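PDB 2GFG: BH2851 from Bacillus halodurans, which is a putative adenylate cyclase of the CYTH family, its function not established, and probably acts on a phosphate-bearing substrate inside an antiparallel barrel. Local coordinates for residues A[34-39]-A[124-129]; A[148-153]-A[180-185]. All blocks are in the same frame, centred on the assembly; numbering follows the deposited sequence.

Contact 1. Residues A[34-39]-A[124-129]; sequences KLQRNH and TSRAEI. With EDO (1,2-ethanediol), chain G.
Two neighbouring strands of the antiparallel barrel characteristic of the CYTH fold meet where Lys34, Leu35 and Gln36 pair with Arg126, Ser125 and Thr124. Lys34 and Arg126 exchange backbone hydrogen bonds, Lys34 N to Arg126 O and Arg126 N to Lys34 O, each 2.8 Å. Gln36 and Thr124 form the second hydrogen-bonded pair, and between the two lies the non-hydrogen-bonded pair Leu35-Ser125, with the CA atoms 4.4 Å apart. The pairing continues past Gln36, where Asn38 bonds to the backbone of Leu122, and the 133° between the segment directions reflects the strong twist of the barrel strands.

On the face carrying Gln36, Thr124 and Arg126, the side chains of Gln36 and Thr124 run side by side, CG of Gln36 lying 4.0 Å from CB of Thr124. With CG held between its backbone N and carbonyl carbon (chi1 66°), Gln36 extends its amide over the guanidinium of Arg126; NE2 sits 3.4 Å above the centre of that plane, and the two planes are 64° apart. A water accepts from Gln36 NE2 at 2.8 Å and from Asn38 ND2 at 2.7 Å, and also bonds Thr124 OG1, which has Ser141 as a further partner. Asp139 takes the NE of Arg126 in a salt bridge, while Arg58 bonds OD1 of Asn38. Amide, hydroxyl and guanidinium groups thus give this face a strongly polar lining, consistent with the anion-binding tunnel of CYTH relatives.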
loop_
_atom_site.group_PDB
_atom_site.type_symbol
_atom_site.label_atom_id
_atom_site.label_comp_id
_atom_site.label_asym_id
_atom_site.label_seq_id
_atom_site.Cartn_x
_atom_site.Cartn_y
_atom_site.Cartn_z
ATOM N N LYS A 34 4.572 -13.505 1.197
ATOM C CA LYS A 34 3.753 -13.636 -0.008
ATOM C C LYS A 34 4.071 -12.481 -0.963
ATOM O O LYS A 34 4.275 -11.356 -0.534
ATOM C CB LYS A 34 2.259 -13.619 0.348
ATOM C CG LYS A 34 1.858 -14.535 1.535
ATOM C CD LYS A 34 2.233 -15.991 1.296
ATOM C CE LYS A 34 1.788 -16.880 2.460
ATOM N NZ LYS A 34 2.318 -18.279 2.340
ATOM N N LEU A 35 4.064 -12.772 -2.254
ATOM C CA LEU A 35 4.403 -11.787 -3.282
ATOM C C LEU A 35 3.149 -11.131 -3.833
ATOM O O LEU A 35 2.140 -11.798 -4.054
ATOM C CB LEU A 35 5.193 -12.467 -4.418
ATOM C CG LEU A 35 5.638 -11.624 -5.620
ATOM C CD1 LEU A 35 6.378 -10.347 -5.203
ATOM C CD2 LEU A 35 6.519 -12.478 -6.545
ATOM N N GLN A 36 3.194 -9.802 -3.976
ATOM C CA GLN A 36 2.103 -9.044 -4.594
ATOM C C GLN A 36 2.656 -7.952 -5.516
ATOM O O GLN A 36 3.781 -7.465 -5.322
ATOM C CB GLN A 36 1.209 -8.423 -3.520
ATOM C CG GLN A 36 1.912 -7.320 -2.670
ATOM C CD GLN A 36 1.191 -7.025 -1.370
ATOM O OE1 GLN A 36 0.521 -7.887 -0.807
ATOM N NE2 GLN A 36 1.337 -5.807 -0.881
ATOM N N ARG A 37 1.862 -7.589 -6.525
ATOM C CA ARG A 37 2.225 -6.546 -7.481
ATOM C C ARG A 37 1.216 -5.431 -7.421
ATOM O O ARG A 37 0.024 -5.660 -7.578
ATOM C CB ARG A 37 2.263 -7.104 -8.884
ATOM C CG ARG A 37 3.408 -8.018 -9.141
ATOM C CD ARG A 37 3.645 -8.204 -10.628
ATOM N NE ARG A 37 4.930 -8.843 -10.899
ATOM C CZ ARG A 37 5.468 -8.986 -12.117
ATOM N NH1 ARG A 37 4.825 -8.540 -13.210
ATOM N NH2 ARG A 37 6.652 -9.577 -12.249
ATOM N N ASN A 38 1.706 -4.213 -7.218
ATOM C CA ASN A 38 0.866 -3.041 -7.162
ATOM C C ASN A 38 1.025 -2.262 -8.439
ATOM O O ASN A 38 2.122 -1.800 -8.749
ATOM C CB ASN A 38 1.257 -2.181 -5.969
ATOM C CG ASN A 38 1.184 -2.931 -4.677
ATOM O OD1 ASN A 38 0.146 -3.440 -4.316
ATOM N ND2 ASN A 38 2.315 -3.036 -3.982
ATOM N N HIS A 39 -0.041 -2.223 -9.243
ATOM C CA HIS A 39 -0.044 -1.468 -10.489
ATOM C C HIS A 39 -0.677 -0.125 -10.224
ATOM O O HIS A 39 -1.844 -0.056 -9.860
ATOM C CB HIS A 39 -0.827 -2.210 -11.560
ATOM C CG HIS A 39 -0.288 -3.567 -11.872
ATOM N ND1 HIS A 39 0.671 -3.783 -12.839
ATOM C CD2 HIS A 39 -0.562 -4.782 -11.335
ATOM C CE1 HIS A 39 0.959 -5.072 -12.889
ATOM N NE2 HIS A 39 0.223 -5.700 -11.990
ATOM N N THR A 124 6.000 -6.277 -4.072
ATOM C CA THR A 124 6.296 -6.400 -2.633
ATOM C C THR A 124 6.204 -7.849 -2.159
ATOM O O THR A 124 5.249 -8.559 -2.474
ATOM C CB THR A 124 5.347 -5.536 -1.769
ATOM O OG1 THR A 124 5.502 -4.154 -2.118
ATOM C CG2 THR A 124 5.655 -5.712 -0.262
ATOM N N SER A 125 7.226 -8.277 -1.419
ATOM C CA SER A 125 7.205 -9.532 -0.705
ATOM C C SER A 125 6.857 -9.208 0.739
ATOM O O SER A 125 7.595 -8.480 1.411
ATOM C CB SER A 125 8.558 -10.208 -0.788
ATOM O OG SER A 125 8.528 -11.458 -0.163
ATOM N N ARG A 126 5.730 -9.745 1.218
ATOM C CA ARG A 126 5.153 -9.321 2.501
ATOM C C ARG A 126 4.937 -10.466 3.473
ATOM O O ARG A 126 4.369 -11.484 3.122
ATOM C CB ARG A 126 3.817 -8.616 2.260
ATOM C CG ARG A 126 3.057 -8.241 3.564
ATOM C CD ARG A 126 1.840 -7.394 3.292
ATOM N NE ARG A 126 2.188 -6.072 2.773
ATOM C CZ ARG A 126 1.305 -5.107 2.506
ATOM N NH1 ARG A 126 -0.008 -5.312 2.680
ATOM N NH2 ARG A 126 1.730 -3.940 2.044
ATOM N N ALA A 127 5.360 -10.247 4.719
ATOM C CA ALA A 127 5.016 -11.111 5.833
ATOM C C ALA A 127 4.149 -10.304 6.812
ATOM O O ALA A 127 4.397 -9.124 7.028
ATOM C CB ALA A 127 6.262 -11.602 6.513
ATOM N N GLU A 128 3.100 -10.935 7.348
ATOM C CA GLU A 128 2.196 -10.280 8.321
ATOM C C GLU A 128 2.050 -11.121 9.562
ATOM O O GLU A 128 1.948 -12.335 9.480
ATOM C CB GLU A 128 0.806 -10.049 7.713
ATOM C CG GLU A 128 0.780 -9.088 6.557
ATOM C CD GLU A 128 -0.648 -8.732 6.112
ATOM O OE1 GLU A 128 -1.466 -8.347 6.970
ATOM O OE2 GLU A 128 -0.933 -8.826 4.904
ATOM N N ILE A 129 2.055 -10.464 10.722
ATOM C CA ILE A 129 1.783 -11.133 12.004
ATOM C C ILE A 129 0.835 -10.291 12.827
ATOM O O ILE A 129 0.757 -9.081 12.636
ATOM C CB ILE A 129 3.105 -11.395 12.828
ATOM C CG1 ILE A 129 3.850 -10.071 13.129
ATOM C CG2 ILE A 129 4.009 -12.365 12.084
ATOM C CD1 ILE A 129 5.025 -10.231 14.105
HETATM C C1 EDO G . 11.671 -12.718 0.091
HETATM O O1 EDO G . 10.501 -13.162 0.787
HETATM C C2 EDO G . 12.089 -11.334 0.598
HETATM O O2 EDO G . 12.228 -11.330 2.032
HETATM O O HOH W 1 2.773 -3.443 -1.375
#

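Contact 2. Residues A[148-153]-A[180-185]. With EDO (1,2-ethanediol), chain H.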
loop_
_atom_site.group_PDB
_atom_site.type_symbol
_atom_site.label_atom_id
_atom_site.label_comp_id
_atom_site.label_asym_id
_atom_site.label_seq_id
_atom_site.Cartn_x
_atom_site.Cartn_y
_atom_site.Cartn_z
ATOM N N ASP A 148 13.806 -1.769 -1.521
ATOM C CA ASP A 148 13.892 -1.297 -0.126
ATOM C C ASP A 148 13.103 -2.184 0.839
ATOM O O ASP A 148 12.406 -3.114 0.419
ATOM C CB ASP A 148 13.458 0.189 -0.011
ATOM C CG ASP A 148 11.988 0.430 -0.432
ATOM O OD1 ASP A 148 11.117 -0.450 -0.191
ATOM O OD2 ASP A 148 11.703 1.555 -0.925
ATOM N N TYR A 149 13.251 -1.900 2.131
ATOM C CA TYR A 149 12.655 -2.704 3.193
ATOM C C TYR A 149 11.896 -1.804 4.132
ATOM O O TYR A 149 12.318 -0.673 4.393
ATOM C CB TYR A 149 13.745 -3.464 3.952
ATOM C CG TYR A 149 14.622 -4.306 3.063
ATOM C CD1 TYR A 149 15.747 -3.757 2.431
ATOM C CD2 TYR A 149 14.313 -5.643 2.813
ATOM C CE1 TYR A 149 16.553 -4.531 1.581
ATOM C CE2 TYR A 149 15.110 -6.427 1.970
ATOM C CZ TYR A 149 16.219 -5.865 1.352
ATOM O OH TYR A 149 16.986 -6.630 0.525
ATOM N N GLU A 150 10.771 -2.294 4.643
ATOM C CA GLU A 150 9.878 -1.470 5.448
ATOM C C GLU A 150 9.084 -2.302 6.456
ATOM O O GLU A 150 8.592 -3.384 6.135
ATOM C CB GLU A 150 8.902 -0.723 4.531
ATOM C CG GLU A 150 8.208 0.477 5.187
ATOM C CD GLU A 150 7.105 1.073 4.319
ATOM O OE1 GLU A 150 6.871 0.567 3.200
ATOM O OE2 GLU A 150 6.463 2.036 4.764
ATOM N N ILE A 151 8.972 -1.780 7.677
ATOM C CA ILE A 151 8.088 -2.340 8.691
ATOM C C ILE A 151 6.922 -1.373 8.867
ATOM O O ILE A 151 7.103 -0.157 8.747
ATOM C CB ILE A 151 8.833 -2.572 10.055
ATOM C CG1 ILE A 151 7.995 -3.443 10.983
ATOM C CG2 ILE A 151 9.202 -1.214 10.748
ATOM C CD1 ILE A 151 8.731 -3.854 12.262
ATOM N N GLU A 152 5.707 -1.915 9.044
ATOM C CA GLU A 152 4.483 -1.069 9.246
ATOM C C GLU A 152 3.581 -1.684 10.290
ATOM O O GLU A 152 3.408 -2.887 10.311
ATOM C CB GLU A 152 3.672 -0.931 7.941
ATOM C CG GLU A 152 4.494 -0.682 6.664
ATOM C CD GLU A 152 3.808 -1.210 5.410
ATOM O OE1 GLU A 152 3.155 -2.280 5.480
ATOM O OE2 GLU A 152 3.971 -0.593 4.346
ATOM N N PHE A 153 2.934 -0.843 11.098
ATOM C CA PHE A 153 1.930 -1.321 12.063
ATOM C C PHE A 153 0.544 -0.829 11.681
ATOM O O PHE A 153 0.335 0.362 11.516
ATOM C CB PHE A 153 2.266 -0.871 13.477
ATOM C CG PHE A 153 1.294 -1.351 14.499
ATOM C CD1 PHE A 153 1.232 -2.695 14.831
ATOM C CD2 PHE A 153 0.385 -0.473 15.094
ATOM C CE1 PHE A 153 0.310 -3.158 15.759
ATOM C CE2 PHE A 153 -0.547 -0.940 16.028
ATOM C CZ PHE A 153 -0.576 -2.275 16.358
ATOM N N GLU A 180 7.620 8.101 3.216
ATOM C CA GLU A 180 6.421 8.304 2.398
ATOM C C GLU A 180 5.888 6.946 1.929
ATOM O O GLU A 180 6.564 5.926 2.060
ATOM C CB GLU A 180 6.717 9.241 1.201
ATOM C CG GLU A 180 7.689 8.672 0.159
ATOM C CD GLU A 180 8.298 9.748 -0.744
ATOM O OE1 GLU A 180 7.640 10.791 -0.974
ATOM O OE2 GLU A 180 9.441 9.541 -1.227
ATOM N N ASN A 181 4.659 6.939 1.429
ATOM C CA ASN A 181 4.009 5.700 0.962
ATOM C C ASN A 181 4.736 5.052 -0.230
ATOM O O ASN A 181 5.416 5.727 -0.980
ATOM C CB ASN A 181 2.537 5.978 0.600
ATOM C CG ASN A 181 1.655 6.230 1.844
ATOM O OD1 ASN A 181 1.850 5.614 2.899
ATOM N ND2 ASN A 181 0.671 7.111 1.703
ATOM N N LYS A 182 4.590 3.721 -0.369
ATOM C CA LYS A 182 5.227 2.958 -1.476
ATOM C C LYS A 182 5.008 3.630 -2.816
ATOM O O LYS A 182 5.945 3.811 -3.589
ATOM C CB LYS A 182 4.675 1.537 -1.539
ATOM C CG LYS A 182 5.257 0.601 -0.524
ATOM C CD LYS A 182 4.498 -0.704 -0.491
ATOM C CE LYS A 182 5.065 -1.665 0.539
ATOM N NZ LYS A 182 5.013 -1.118 1.906
ATOM N N ILE A 183 3.751 3.983 -3.087
ATOM C CA ILE A 183 3.376 4.648 -4.333
ATOM C C ILE A 183 4.084 6.012 -4.496
ATOM O O ILE A 183 4.431 6.411 -5.610
ATOM C CB ILE A 183 1.813 4.812 -4.439
ATOM C CG1 ILE A 183 1.416 5.282 -5.826
ATOM C CG2 ILE A 183 1.265 5.773 -3.349
ATOM C CD1 ILE A 183 -0.062 5.188 -6.092
ATOM N N GLN A 184 4.311 6.702 -3.378
ATOM C CA GLN A 184 5.022 7.991 -3.394
ATOM C C GLN A 184 6.527 7.764 -3.562
ATOM O O GLN A 184 7.190 8.487 -4.316
ATOM C CB GLN A 184 4.738 8.779 -2.119
ATOM C CG GLN A 184 3.249 9.074 -1.882
ATOM C CD GLN A 184 2.715 10.152 -2.783
ATOM N N ARG A 185 7.057 6.727 -2.883
ATOM C CA ARG A 185 8.458 6.302 -3.084
ATOM C C ARG A 185 8.666 5.832 -4.522
ATOM O O ARG A 185 9.756 5.964 -5.069
ATOM C CB ARG A 185 8.854 5.181 -2.108
ATOM C CG ARG A 185 8.826 5.583 -0.635
ATOM C CD ARG A 185 9.695 4.669 0.232
ATOM N NE ARG A 185 9.434 3.234 0.017
ATOM C CZ ARG A 185 8.497 2.509 0.659
ATOM N NH1 ARG A 185 7.631 3.083 1.493
ATOM N NH2 ARG A 185 8.400 1.209 0.416
HETATM C C1 EDO H . 3.085 1.800 2.678
HETATM O O1 EDO H . 4.209 2.678 2.763
HETATM C C2 EDO H . 1.956 2.440 1.871
HETATM O O2 EDO H . 1.626 1.672 0.697
#
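Glu150 OE1 receives Lys182 NZ at 2.8 Å, from above the carboxylate plane, and the same ammonium reaches Glu152 OE2 at 2.7 Å in a second salt bridge. A bend at the last torsion of Lys182 (chi4 60°) turns NZ in between these two carboxylates, and Asp139 supplies a third. Arg185 grips Asp148 side-on with two nitrogens: NE bonds OD2 at 3.0 Å and NH2 bonds OD1 at 3.2 Å, with carboxylate and guanidinium planes 60° apart. Tyr143 also holds OD2 of Asp148. Glu150 OE1 adds weak bonds from NH1 and NH2 of Arg185, its carboxylate standing perpendicular to the guanidinium.

The acidic side chains project from alternate residues of strand 146-155, on one face of the barrel wall, to meet the start of helix 182-190. Alternation of charged residues along the barrel strands is a hallmark of CYTH proteins, in which acidic side chains commonly bind metal ions; no metal is modelled here. Arg185 NH1 also turns back to Glu180 O, 3.1 Å away and in the carbonyl plane, bracing the residues that lead into the helix. A leucine in place of Arg185 would probably leave Asp148 without its charged mate and Glu180 O without this donor. Farther out, CA of Lys182 packs over one guanidinium face of Arg185, and an ethanediol donates from O1 to Glu150 OE2 at 3.1 Å.

The centres of contacts 1 and 2 lie 12 Å apart, and both draw on the single eight-stranded barrel. Along the chain they come in series, residues 34-39 and 124-129 closing before 148-153 and 180-185 open. Strands 117-131 and 146-155 are separated in the sheet by strand 134-143, whose Asp139 bridges the two sites by pairing with both Arg126 and Lys182. Direct packing joins them too: Thr124 OG1 lies 3.7 Å from Lys182 CE. Unidentified ligand atoms, probably from the crystallisation liquor, lie close to Arg126 of contact 1 and Glu152 of contact 2, consistent with both lining one charged pocket, against which helix 182-190 is held.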